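Local coordinates for protein Sb(v)-as(v) reductase (Leishmania major, PDB 2J6P) that probably reduces arsenate and pentavalent antimony, using a rhodanese-like fold related to that of Cdc25 phosphatases, at residues V27-D32 / V41-M46. Residues are numbered along the deposited sequence; the frame is centred on the assembly and turned at random.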
ATOM      1  N   VAL A  27      22.782  -7.801  -6.378  1.00 19.82           N
ATOM      2  CA  VAL A  27      21.615  -7.731  -5.430  1.00 19.92           C
ATOM      3  C   VAL A  27      21.047  -6.365  -5.733  1.00 21.06           C
ATOM      4  O   VAL A  27      21.774  -5.404  -5.698  1.00 19.90           O
ATOM      5  CB  VAL A  27      21.991  -7.896  -4.009  1.00 19.87           C
ATOM      6  CG1 VAL A  27      20.738  -7.688  -3.064  1.00 19.25           C
ATOM      7  CG2 VAL A  27      22.517  -9.272  -3.850  1.00 23.19           C
ATOM      8  N   ILE A  28      19.812  -6.325  -6.219  1.00 21.34           N
ATOM      9  CA  ILE A  28      19.153  -5.037  -6.640  1.00 20.38           C
ATOM     10  C   ILE A  28      18.121  -4.720  -5.520  1.00 20.82           C
ATOM     11  O   ILE A  28      17.197  -5.448  -5.297  1.00 17.86           O
ATOM     12  CB  ILE A  28      18.519  -5.106  -7.966  1.00 22.34           C
ATOM     13  CG1 ILE A  28      19.464  -5.824  -8.995  1.00 22.05           C
ATOM     14  CG2 ILE A  28      17.897  -3.644  -8.384  1.00 21.61           C
ATOM     15  CD1 ILE A  28      20.734  -5.114  -9.262  1.00 25.10           C
ATOM     16  N   ASP A  29      18.405  -3.709  -4.739  1.00 18.54           N
ATOM     17  CA  ASP A  29      17.533  -3.362  -3.656  1.00 20.72           C
ATOM     18  C   ASP A  29      16.511  -2.308  -4.217  1.00 19.62           C
ATOM     19  O   ASP A  29      16.919  -1.261  -4.678  1.00 17.95           O
ATOM     20  CB  ASP A  29      18.373  -2.650  -2.637  1.00 18.84           C
ATOM     21  CG  ASP A  29      17.580  -2.240  -1.363  1.00 23.40           C
ATOM     22  OD1 ASP A  29      16.307  -2.167  -1.329  1.00 22.28           O
ATOM     23  OD2 ASP A  29      18.320  -1.975  -0.392  1.00 22.57           O
ATOM     24  N   CYS A  30      15.225  -2.613  -4.161  1.00 18.83           N
ATOM     25  CA  CYS A  30      14.234  -1.760  -4.833  1.00 18.51           C
ATOM     26  C   CYS A  30      13.503  -0.893  -3.889  1.00 18.93           C
ATOM     27  O   CYS A  30      12.490  -0.313  -4.299  1.00 17.78           O
ATOM     28  CB  CYS A  30      13.152  -2.651  -5.497  1.00 21.40           C
ATOM     29  SG  CYS A  30      13.983  -3.737  -6.816  1.00 21.39           S
ATOM     30  N   ARG A  31      14.013  -0.780  -2.644  1.00 19.82           N
ATOM     31  CA  ARG A  31      13.424   0.067  -1.579  1.00 19.92           C
ATOM     32  C   ARG A  31      13.594   1.546  -1.798  1.00 21.03           C
ATOM     33  O   ARG A  31      14.382   1.953  -2.622  1.00 18.69           O
ATOM     34  CB  ARG A  31      13.930  -0.341  -0.207  1.00 20.93           C
ATOM     35  CG  ARG A  31      13.181  -1.675   0.247  1.00 17.23           C
ATOM     36  CD  ARG A  31      13.936  -2.211   1.567  1.00 18.06           C
ATOM     37  NE  ARG A  31      15.394  -2.289   1.338  1.00 16.98           N
ATOM     38  CZ  ARG A  31      16.220  -2.635   2.286  1.00 22.47           C
ATOM     39  NH1 ARG A  31      15.698  -2.940   3.498  1.00 21.18           N
ATOM     40  NH2 ARG A  31      17.504  -2.718   2.050  1.00 20.44           N
ATOM     41  N   ASP A  32      12.841   2.374  -1.052  1.00 19.52           N
ATOM     42  CA  ASP A  32      12.939   3.806  -1.270  1.00 19.09           C
ATOM     43  C   ASP A  32      13.285   4.608   0.025  1.00 21.52           C
ATOM     44  O   ASP A  32      14.465   4.808   0.295  1.00 22.24           O
ATOM     45  CB  ASP A  32      11.630   4.338  -2.017  1.00 18.05           C
ATOM     46  CG  ASP A  32      10.322   3.759  -1.425  1.00 22.66           C
ATOM     47  OD1 ASP A  32       9.705   2.827  -2.048  1.00 17.47           O
ATOM     48  OD2 ASP A  32       9.877   4.220  -0.305  1.00 25.03           O
ATOM     49  N   VAL A  41      25.569  -5.697   1.598  1.00 33.87           N
ATOM     50  CA  VAL A  41      26.645  -4.686   1.205  1.00 34.12           C
ATOM     51  C   VAL A  41      26.797  -4.745  -0.321  1.00 34.28           C
ATOM     52  O   VAL A  41      26.563  -5.809  -0.924  1.00 34.08           O
ATOM     53  CB  VAL A  41      28.070  -4.896   1.930  1.00 34.31           C
ATOM     54  CG1 VAL A  41      28.642  -6.409   1.646  1.00 31.91           C
ATOM     55  CG2 VAL A  41      29.049  -3.720   1.573  1.00 34.25           C
ATOM     56  N   ASN A  42      27.126  -3.590  -0.946  1.00 34.77           N
ATOM     57  CA  ASN A  42      27.188  -3.596  -2.429  1.00 35.47           C
ATOM     58  C   ASN A  42      25.837  -3.993  -3.107  1.00 34.12           C
ATOM     59  O   ASN A  42      25.839  -4.238  -4.296  1.00 33.36           O
ATOM     60  CB  ASN A  42      28.336  -4.487  -2.932  1.00 35.70           C
ATOM     61  CG  ASN A  42      29.676  -4.081  -2.312  1.00 42.06           C
ATOM     62  OD1 ASN A  42      30.028  -2.875  -2.293  1.00 45.03           O
ATOM     63  ND2 ASN A  42      30.399  -5.057  -1.755  1.00 39.51           N
ATOM     64  N   SER A  43      24.696  -3.991  -2.390  1.00 30.81           N
ATOM     65  CA  SER A  43      23.438  -3.994  -3.137  1.00 29.68           C
ATOM     66  C   SER A  43      23.385  -2.689  -3.962  1.00 27.65           C
ATOM     67  O   SER A  43      23.975  -1.638  -3.598  1.00 27.06           O
ATOM     68  CB  SER A  43      22.254  -4.200  -2.236  1.00 27.28           C
ATOM     69  OG  SER A  43      22.255  -3.166  -1.237  1.00 30.61           O
ATOM     70  N   ILE A  44      22.773  -2.813  -5.138  1.00 27.11           N
ATOM     71  CA  ILE A  44      22.513  -1.722  -6.061  1.00 26.87           C
ATOM     72  C   ILE A  44      21.136  -1.153  -5.814  1.00 26.04           C
ATOM     73  O   ILE A  44      20.154  -1.885  -5.910  1.00 25.26           O
ATOM     74  CB  ILE A  44      22.651  -2.192  -7.473  1.00 26.96           C
ATOM     75  CG1 ILE A  44      24.105  -2.657  -7.667  1.00 31.33           C
ATOM     76  CG2 ILE A  44      22.480  -0.988  -8.442  1.00 29.25           C
ATOM     77  CD1 ILE A  44      24.351  -3.479  -8.902  1.00 26.58           C
ATOM     78  N   ASN A  45      21.012   0.137  -5.533  1.00 24.86           N
ATOM     79  CA  ASN A  45      19.667   0.662  -5.199  1.00 24.16           C
ATOM     80  C   ASN A  45      18.921   1.052  -6.433  1.00 23.51           C
ATOM     81  O   ASN A  45      19.329   1.939  -7.122  1.00 21.85           O
ATOM     82  CB  ASN A  45      19.715   1.841  -4.105  1.00 25.83           C
ATOM     83  CG  ASN A  45      18.233   2.290  -3.518  1.00 29.12           C
ATOM     84  OD1 ASN A  45      17.096   1.527  -3.498  1.00 24.11           O
ATOM     85  ND2 ASN A  45      18.231   3.580  -3.132  1.00 28.77           N
ATOM     86  N   MET A  46      17.782   0.435  -6.726  1.00 21.01           N
ATOM     87  CA  MET A  46      17.062   0.953  -7.852  1.00 21.33           C
ATOM     88  C   MET A  46      15.646   1.132  -7.334  1.00 19.75           C
ATOM     89  O   MET A  46      14.820   0.162  -7.385  1.00 17.24           O
ATOM     90  CB  MET A  46      17.058  -0.089  -9.016  1.00 21.03           C
ATOM     91  CG  MET A  46      18.447  -0.346  -9.614  1.00 27.18           C
ATOM     92  SD  MET A  46      18.863   0.975 -10.778  1.00 29.42           S
ATOM     93  CE  MET A  46      17.613   0.776 -12.036  1.00 17.75           C
TER
HETATM   94  O   HOH W   1      25.175  -6.415  -5.751  1.00 29.32           O
HETATM   95  O   HOH W   2      20.710  -0.858  -1.019  1.00 38.06           O
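Ile28 and Asp29 run parallel to Ile44 and Asn45, pairing strand 25-29 with the short edge strand 44-45 of the rhodanese-like sheet. Three backbone bonds make the ladder: Ile44 N to Val27 O at 2.8 Å, nearly straight at 172°, then Asp29 N to Ile44 O and Met46 N to Asp29 O. One step before the ladder, a water links Val27 N to Asn42 O. On one face, Ile28 lies alongside Ile44 and Met46; its CG2, anti to the backbone N, meets Met46 CG at 3.6 Å, while CD1 reaches Ile44 CB at 3.9 Å. Helix 53-65 covers this apolar row through Leu59 and Leu63. The other face is largely polar. Asp29 OD1 accepts from Arg31 N at 3.0 Å, an Asx turn, and also from Arg31 NE, while OD2 takes Arg31 NH2 at 2.7 Å, a side-on, two-nitrogen salt bridge at the guanidinium edge. A second water donates to both Asp29 OD2 and Ser43 OG, and Ser43 OG is also hydrogen-bonded to Ile40 O. With both carboxylate oxygens engaged, Asp29 helps hold Arg31, whose guanidinium also meets Gly38 O and Trp110, and ties the turn leaving the strand, through water, to the edge segment.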